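Side-chain contacts in uncharacterized protein (Thermus thermophilus HB8, PDB 6SCE), which acts as a DNA nuclease of Type III CRISPR defence that is switched on by cyclic oligoadenylate: residues A504-L509 with G518-G523; R474-F479 with G498-Y503; A595-P598 with V604-A607. All coordinates share one frame; numbering follows the deposited sequence.

Contact 1 (A504-L509 with G518-G523); sequences AVYSHL and GQARMG
The carbonyl oxygen of Ala520 is approached from two directions: Tyr506 CE1 lies 3.6 Å from Ala520 O, which sits at the ring edge near its plane, while Arg521 NH1 donates a hydrogen bond to the same Ala520 O over 3.1 Å, from above the carbonyl plane. The second N-H of that nitrogen runs almost straight (176°) to Gln519 OE1, which lies in the guanidinium plane, while Arg521 NH1 sits well above the plane of the Gln519 amide. Arg521 NE turns instead to Glu426 in a salt bridge, and these three partners together probably fix the rotation of the charged group. Segments 504-509 and 519-523 run nearly antiparallel (174°), helix 499-513 being laid along the sheet beside strand 519-528, and their order in the chain is consistent with the opening alpha-beta step of the αβββαβ core known from PD-(D/E)XK nucleases. Met522, present as selenomethionine, crosses Tyr506 at about a right angle. Met522 CG stands 3.4 Å from Tyr506 CG, over one face but displaced toward the rim, and makes a CH-pi contact; Met522 SE follows obliquely, 4.7 Å from the Tyr506 ring centroid, as a Met-aromatic contact. With CG anti to the backbone N (chi1 159°), Tyr506 sends its ring out from the helix to the strand. One turn later Leu509 CB rests 4.2 Å from Ala520 CB, and Phe546 of the adjoining strand touches both residues.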
loop_
_atom_site.group_PDB
_atom_site.type_symbol
_atom_site.label_atom_id
_atom_site.label_comp_id
_atom_site.label_asym_id
_atom_site.label_seq_id
_atom_site.Cartn_x
_atom_site.Cartn_y
_atom_site.Cartn_z
ATOM N N ALA A 504 -27.226 3.306 -13.578
ATOM C CA ALA A 504 -26.873 2.560 -14.792
ATOM C C ALA A 504 -25.510 1.893 -14.659
ATOM O O ALA A 504 -25.322 0.752 -15.071
ATOM C CB ALA A 504 -26.855 3.488 -15.997
ATOM N N VAL A 505 -24.542 2.628 -14.131
ATOM C CA VAL A 505 -23.202 2.071 -14.011
ATOM C C VAL A 505 -23.245 0.895 -13.035
ATOM O O VAL A 505 -22.773 -0.184 -13.366
ATOM C CB VAL A 505 -22.165 3.136 -13.624
ATOM C CG1 VAL A 505 -20.829 2.491 -13.224
ATOM C CG2 VAL A 505 -21.942 4.078 -14.805
ATOM N N TYR A 506 -23.842 1.104 -11.863
ATOM C CA TYR A 506 -24.016 0.039 -10.884
ATOM C C TYR A 506 -24.732 -1.190 -11.434
ATOM O O TYR A 506 -24.362 -2.335 -11.118
ATOM C CB TYR A 506 -24.766 0.549 -9.666
ATOM C CG TYR A 506 -25.424 -0.544 -8.847
ATOM C CD1 TYR A 506 -24.694 -1.291 -7.926
ATOM C CD2 TYR A 506 -26.777 -0.843 -9.007
ATOM C CE1 TYR A 506 -25.297 -2.291 -7.178
ATOM C CE2 TYR A 506 -27.387 -1.827 -8.254
ATOM C CZ TYR A 506 -26.642 -2.558 -7.351
ATOM O OH TYR A 506 -27.252 -3.546 -6.621
ATOM N N SER A 507 -25.760 -0.969 -12.251
ATOM C CA SER A 507 -26.543 -2.089 -12.770
ATOM C C SER A 507 -25.714 -2.935 -13.701
ATOM O O SER A 507 -25.712 -4.152 -13.588
ATOM C CB SER A 507 -27.827 -1.604 -13.479
ATOM O OG SER A 507 -28.722 -1.003 -12.547
ATOM N N HIS A 508 -25.016 -2.309 -14.630
ATOM C CA HIS A 508 -24.209 -3.066 -15.565
ATOM C C HIS A 508 -22.975 -3.677 -14.885
ATOM O O HIS A 508 -22.502 -4.733 -15.307
ATOM C CB HIS A 508 -23.815 -2.212 -16.762
ATOM C CG HIS A 508 -24.978 -1.836 -17.626
ATOM N ND1 HIS A 508 -25.704 -2.769 -18.338
ATOM C CD2 HIS A 508 -25.563 -0.639 -17.868
ATOM C CE1 HIS A 508 -26.680 -2.161 -18.988
ATOM N NE2 HIS A 508 -26.612 -0.868 -18.728
ATOM N N LEU A 509 -22.437 -3.014 -13.857
ATOM C CA LEU A 509 -21.329 -3.622 -13.092
ATOM C C LEU A 509 -21.789 -4.882 -12.421
ATOM O O LEU A 509 -21.111 -5.929 -12.457
ATOM C CB LEU A 509 -20.760 -2.650 -12.040
ATOM C CG LEU A 509 -19.849 -1.570 -12.630
ATOM C CD1 LEU A 509 -19.512 -0.524 -11.580
ATOM C CD2 LEU A 509 -18.574 -2.156 -13.244
ATOM N N GLY A 518 -18.123 -11.358 -7.946
ATOM C CA GLY A 518 -17.765 -9.997 -7.526
ATOM C C GLY A 518 -18.959 -9.301 -6.887
ATOM O O GLY A 518 -20.111 -9.690 -7.101
ATOM N N GLN A 519 -18.683 -8.270 -6.101
ATOM C CA GLN A 519 -19.730 -7.517 -5.415
ATOM C C GLN A 519 -19.651 -6.037 -5.817
ATOM O O GLN A 519 -18.580 -5.431 -5.722
ATOM C CB GLN A 519 -19.565 -7.666 -3.906
ATOM C CG GLN A 519 -20.042 -9.000 -3.364
ATOM C CD GLN A 519 -21.485 -8.947 -2.872
ATOM O OE1 GLN A 519 -22.376 -8.433 -3.563
ATOM N NE2 GLN A 519 -21.719 -9.461 -1.657
ATOM N N ALA A 520 -20.779 -5.476 -6.262
ATOM C CA ALA A 520 -20.879 -4.044 -6.615
ATOM C C ALA A 520 -21.841 -3.307 -5.693
ATOM O O ALA A 520 -22.803 -3.886 -5.184
ATOM C CB ALA A 520 -21.298 -3.875 -8.065
ATOM N N ARG A 521 -21.540 -2.034 -5.457
ATOM C CA ARG A 521 -22.323 -1.173 -4.604
ATOM C C ARG A 521 -22.439 0.198 -5.242
ATOM O O ARG A 521 -21.566 0.628 -6.016
ATOM C CB ARG A 521 -21.663 -0.974 -3.238
ATOM C CG ARG A 521 -21.349 -2.243 -2.469
ATOM C CD ARG A 521 -22.573 -2.806 -1.764
ATOM N NE ARG A 521 -22.201 -3.948 -0.941
ATOM C CZ ARG A 521 -22.184 -5.213 -1.357
ATOM N NH1 ARG A 521 -22.548 -5.541 -2.596
ATOM N NH2 ARG A 521 -21.819 -6.170 -0.513
HETATM N N MSE A 522 -23.497 0.911 -4.860
HETATM C CA MSE A 522 -23.654 2.299 -5.284
HETATM C C MSE A 522 -22.790 3.152 -4.382
HETATM O O MSE A 522 -21.959 2.627 -3.630
HETATM C CB MSE A 522 -25.156 2.615 -5.291
HETATM C CG MSE A 522 -25.770 1.900 -6.473
HETATM SE SE MSE A 522 -27.528 2.765 -6.872
HETATM C CE MSE A 522 -26.725 4.322 -7.731
ATOM N N GLY A 523 -22.964 4.466 -4.473
ATOM C CA GLY A 523 -22.104 5.429 -3.837
ATOM C C GLY A 523 -22.367 5.722 -2.384
ATOM O O GLY A 523 -23.294 5.193 -1.765
#

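Contact 2 (R474-F479 with G498-Y503); sequences RRFLKF and GLPLEY
Phe476 reaches from helix 473-484 to the first turn of helix 499-513 with a single corner of its ring, CE2, which lies 4.0 Å from CG of Leu499. The ring carbon is almost as near one branch: Leu499 CD2 is 4.1 Å from Phe476 CE2. Two extended first torsions bring these groups together. Phe476 holds CG anti to its own backbone nitrogen (chi1 177°), projecting the ring straight out between the helices, and Leu499 has the same extended choice (chi1 -173°), so the two side chains grow toward each other and cross obliquely. Leu499 CG arrives near the plane of the phenyl ring, at its edge, and not over a face. The second torsion of the leucine then divides the work of its methyls, CD2 staying with the phenylalanine while CD1 turns to Met522 on the sheet. Pro500 adds a looser touch, Pro500 CG lying 4.3 Å from Phe476 CE2, set obliquely to the ring. No hydrogen bond joins the two helices at this point, and the contact rests on apolar packing alone. Leu449, Ala453 and Ile456 of helix 447-458 also lie against Phe476, and Trp480 meets Tyr503 edge-to-face farther along. The arrangement is that of a small helical layer, with helices 447-458 and 473-484 packed around the helix that probably begins an αβββαβ core of the PD-(D/E)XK kind.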
loop_
_atom_site.group_PDB
_atom_site.type_symbol
_atom_site.label_atom_id
_atom_site.label_comp_id
_atom_site.label_asym_id
_atom_site.label_seq_id
_atom_site.Cartn_x
_atom_site.Cartn_y
_atom_site.Cartn_z
ATOM N N ARG A 474 -39.133 13.140 -12.429
ATOM C CA ARG A 474 -40.144 12.877 -11.386
ATOM C C ARG A 474 -40.686 11.428 -11.471
ATOM O O ARG A 474 -40.975 10.811 -10.440
ATOM C CB ARG A 474 -41.284 13.907 -11.450
ATOM N N ARG A 475 -40.806 10.895 -12.688
ATOM C CA ARG A 475 -41.231 9.505 -12.912
ATOM C C ARG A 475 -40.126 8.490 -12.535
ATOM O O ARG A 475 -40.412 7.355 -12.148
ATOM N N PHE A 476 -38.865 8.898 -12.662
ATOM C CA PHE A 476 -37.738 8.055 -12.227
ATOM C C PHE A 476 -37.761 7.953 -10.694
ATOM O O PHE A 476 -37.881 6.865 -10.123
ATOM C CB PHE A 476 -36.418 8.635 -12.742
ATOM C CG PHE A 476 -35.195 7.872 -12.294
ATOM C CD1 PHE A 476 -35.008 6.552 -12.678
ATOM C CD2 PHE A 476 -34.226 8.484 -11.496
ATOM C CE1 PHE A 476 -33.881 5.850 -12.275
ATOM C CE2 PHE A 476 -33.100 7.785 -11.088
ATOM C CZ PHE A 476 -32.929 6.464 -11.479
ATOM N N LEU A 477 -37.718 9.102 -10.038
ATOM C CA LEU A 477 -37.735 9.147 -8.580
ATOM C C LEU A 477 -38.931 8.423 -7.958
ATOM O O LEU A 477 -38.821 7.885 -6.855
ATOM C CB LEU A 477 -37.673 10.593 -8.091
ATOM C CG LEU A 477 -36.426 11.383 -8.503
ATOM C CD1 LEU A 477 -36.606 12.844 -8.128
ATOM C CD2 LEU A 477 -35.156 10.820 -7.884
ATOM N N LYS A 478 -40.062 8.402 -8.664
ATOM C CA LYS A 478 -41.274 7.717 -8.188
ATOM C C LYS A 478 -41.171 6.197 -8.266
ATOM O O LYS A 478 -41.640 5.500 -7.368
ATOM C CB LYS A 478 -42.522 8.194 -8.954
ATOM C CG LYS A 478 -43.029 9.562 -8.515
ATOM N N PHE A 479 -40.579 5.678 -9.337
ATOM C CA PHE A 479 -40.357 4.229 -9.448
ATOM C C PHE A 479 -39.243 3.768 -8.467
ATOM O O PHE A 479 -39.212 2.613 -8.049
ATOM C CB PHE A 479 -40.036 3.839 -10.904
ATOM C CG PHE A 479 -40.584 2.490 -11.316
ATOM C CD1 PHE A 479 -41.896 2.367 -11.770
ATOM C CD2 PHE A 479 -39.791 1.344 -11.255
ATOM C CE1 PHE A 479 -42.409 1.129 -12.147
ATOM C CE2 PHE A 479 -40.297 0.104 -11.634
ATOM C CZ PHE A 479 -41.608 -0.003 -12.082
ATOM N N GLY A 498 -26.856 13.193 -10.756
ATOM C CA GLY A 498 -25.905 12.135 -11.087
ATOM C C GLY A 498 -26.463 10.734 -10.911
ATOM O O GLY A 498 -25.849 9.765 -11.370
ATOM N N LEU A 499 -27.627 10.626 -10.269
ATOM C CA LEU A 499 -28.230 9.330 -9.923
ATOM C C LEU A 499 -28.545 8.398 -11.111
ATOM O O LEU A 499 -28.337 7.173 -11.014
ATOM C CB LEU A 499 -29.471 9.524 -9.031
ATOM C CG LEU A 499 -30.090 8.238 -8.463
ATOM C CD1 LEU A 499 -29.047 7.377 -7.753
ATOM C CD2 LEU A 499 -31.248 8.532 -7.523
ATOM N N PRO A 500 -29.039 8.957 -12.232
ATOM C CA PRO A 500 -29.274 8.095 -13.391
ATOM C C PRO A 500 -28.007 7.385 -13.914
ATOM O O PRO A 500 -28.037 6.176 -14.169
ATOM C CB PRO A 500 -29.836 9.068 -14.441
ATOM C CG PRO A 500 -30.498 10.137 -13.633
ATOM C CD PRO A 500 -29.641 10.293 -12.406
ATOM N N LEU A 501 -26.922 8.128 -14.091
ATOM C CA LEU A 501 -25.659 7.530 -14.540
ATOM C C LEU A 501 -25.121 6.529 -13.491
ATOM O O LEU A 501 -24.682 5.435 -13.848
ATOM C CB LEU A 501 -24.629 8.604 -14.826
ATOM C CG LEU A 501 -23.281 8.096 -15.348
ATOM C CD1 LEU A 501 -23.429 7.279 -16.624
ATOM C CD2 LEU A 501 -22.355 9.271 -15.586
ATOM N N GLU A 502 -25.184 6.911 -12.215
ATOM C CA GLU A 502 -24.738 6.042 -11.106
ATOM C C GLU A 502 -25.508 4.743 -11.040
ATOM O O GLU A 502 -24.921 3.691 -10.800
ATOM C CB GLU A 502 -24.879 6.744 -9.756
ATOM C CG GLU A 502 -23.944 7.913 -9.558
ATOM C CD GLU A 502 -24.270 8.710 -8.324
ATOM O OE1 GLU A 502 -25.133 8.263 -7.527
ATOM O OE2 GLU A 502 -23.635 9.772 -8.145
ATOM N N TYR A 503 -26.826 4.800 -11.228
ATOM C CA TYR A 503 -27.636 3.584 -11.204
ATOM C C TYR A 503 -27.382 2.694 -12.408
ATOM O O TYR A 503 -27.334 1.467 -12.279
ATOM C CB TYR A 503 -29.127 3.895 -11.112
ATOM C CG TYR A 503 -29.935 2.638 -10.982
ATOM C CD1 TYR A 503 -29.880 1.883 -9.820
ATOM C CD2 TYR A 503 -30.728 2.175 -12.031
ATOM C CE1 TYR A 503 -30.605 0.717 -9.689
ATOM C CE2 TYR A 503 -31.456 1.001 -11.913
ATOM C CZ TYR A 503 -31.391 0.272 -10.737
ATOM O OH TYR A 503 -32.107 -0.899 -10.589
#

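Contact 3 (A595-P598 with V604-A607); sequences APPP and VYMA
Pro597 stands edge-on over one face of the Tyr605 ring, with CB almost over its centre: Pro597 CB is 3.4 Å from the Tyr605 ring centroid and only 13° off the ring normal, a textbook CH-pi contact. Pro597 CG, the other atom of that edge, lies nearer the root of the side chain, 3.7 Å from Tyr605 CG, and the two residues slide past each other in opposite directions. Pro598 meets the far end, crossing the tyrosine at about a right angle so that its CD comes within 3.8 Å of Tyr605 OH. A first torsion of -71°, which sets the ring of Tyr605 opposite its carbonyl carbon, lays the ring along the proline run. The backbone of 595-598 has polyproline II angles and trans peptides, and this extended shape presents successive pyrrolidines to the one aromatic ring.

In the second shell, Ser600 OG hydrogen-bonds both Tyr605 OH and the carbonyl oxygen of Pro598, linking the phenol to the loop, while Arg565 NH2 and Trp592 NE1 hold Ala595 O and Arg565 NH1 donates to Pro596 O, so that one guanidinium spans consecutive carbonyls. A leucine in place of Tyr605 would probably deprive Pro597 of its flat partner and leave Ser600 without the phenolic hydroxyl, letting the loop shift more easily. Strand 603-607 runs parallel between strands 584-592 and 617-618; Tyr605 packs on Ala568 of helix 561-579, while its neighbours Val604 and Met606 meet helix 623-627.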
loop_
_atom_site.group_PDB
_atom_site.type_symbol
_atom_site.label_atom_id
_atom_site.label_comp_id
_atom_site.label_asym_id
_atom_site.label_seq_id
_atom_site.Cartn_x
_atom_site.Cartn_y
_atom_site.Cartn_z
ATOM N N ALA A 595 -9.432 15.137 -25.638
ATOM C CA ALA A 595 -8.262 14.288 -25.873
ATOM C C ALA A 595 -8.390 12.935 -25.161
ATOM O O ALA A 595 -9.299 12.741 -24.346
ATOM C CB ALA A 595 -7.001 15.005 -25.413
ATOM N N PRO A 596 -7.491 11.983 -25.480
ATOM C CA PRO A 596 -7.368 10.794 -24.631
ATOM C C PRO A 596 -7.220 11.164 -23.149
ATOM O O PRO A 596 -6.730 12.260 -22.841
ATOM C CB PRO A 596 -6.076 10.117 -25.141
ATOM C CG PRO A 596 -5.526 11.005 -26.222
ATOM C CD PRO A 596 -6.662 11.861 -26.692
ATOM N N PRO A 597 -7.635 10.262 -22.235
ATOM C CA PRO A 597 -7.488 10.528 -20.794
ATOM C C PRO A 597 -6.015 10.672 -20.367
ATOM O O PRO A 597 -5.125 10.127 -21.024
ATOM C CB PRO A 597 -8.130 9.305 -20.129
ATOM C CG PRO A 597 -8.170 8.240 -21.168
ATOM C CD PRO A 597 -8.114 8.894 -22.514
ATOM N N PRO A 598 -5.761 11.410 -19.275
ATOM C CA PRO A 598 -4.376 11.565 -18.827
ATOM C C PRO A 598 -3.820 10.229 -18.327
ATOM O O PRO A 598 -4.591 9.377 -17.881
ATOM C CB PRO A 598 -4.481 12.596 -17.697
ATOM C CG PRO A 598 -5.884 12.490 -17.189
ATOM C CD PRO A 598 -6.735 11.955 -18.308
ATOM N N VAL A 604 -9.092 3.543 -14.852
ATOM C CA VAL A 604 -9.597 3.022 -16.125
ATOM C C VAL A 604 -10.727 3.973 -16.552
ATOM O O VAL A 604 -11.574 4.340 -15.739
ATOM C CB VAL A 604 -10.132 1.576 -15.972
ATOM C CG1 VAL A 604 -10.797 1.075 -17.252
ATOM C CG2 VAL A 604 -9.014 0.632 -15.561
ATOM N N TYR A 605 -10.700 4.402 -17.811
ATOM C CA TYR A 605 -11.636 5.401 -18.317
ATOM C C TYR A 605 -12.623 4.763 -19.282
ATOM O O TYR A 605 -12.218 4.086 -20.234
ATOM C CB TYR A 605 -10.877 6.507 -19.030
ATOM C CG TYR A 605 -10.106 7.374 -18.078
ATOM C CD1 TYR A 605 -8.806 7.050 -17.703
ATOM C CD2 TYR A 605 -10.681 8.503 -17.534
ATOM C CE1 TYR A 605 -8.101 7.856 -16.825
ATOM C CE2 TYR A 605 -9.989 9.309 -16.660
ATOM C CZ TYR A 605 -8.700 8.982 -16.304
ATOM O OH TYR A 605 -8.033 9.802 -15.428
HETATM N N MSE A 606 -13.913 4.976 -19.030
HETATM C CA MSE A 606 -14.967 4.427 -19.887
HETATM C C MSE A 606 -16.027 5.455 -20.164
HETATM O O MSE A 606 -16.121 6.491 -19.482
HETATM C CB MSE A 606 -15.626 3.228 -19.216
HETATM C CG MSE A 606 -14.621 2.117 -18.946
HETATM SE SE MSE A 606 -15.573 0.558 -18.281
HETATM C CE MSE A 606 -16.082 -0.306 -19.998
ATOM N N ALA A 607 -16.852 5.178 -21.173
ATOM C CA ALA A 607 -17.916 6.101 -21.539
ATOM C C ALA A 607 -19.104 5.407 -22.207
ATOM O O ALA A 607 -18.942 4.430 -22.941
ATOM C CB ALA A 607 -17.368 7.203 -22.432
#

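Contacts 1 and 2 are buried and share helix 499-513, which packs on a strand in the one and on a helix in the other; Met522 joins them, its CE 3.5 Å from Tyr503 N. Contact 3 reaches the same sheet on strand 603-607, second from the opposite edge to that used by contact 1, and lies partly at the surface, where a loop covers the strand. Contact 2 is wholly apolar, contact 1 is apolar across its interface, a Met-aromatic face, with the Arg521 bonds on the strand side, and contact 3 sets prolines on an aromatic ring. Nearest atoms of contacts 1, 2 and 3 lie about 14, 25 and 16 Å from the bound nucleic acid.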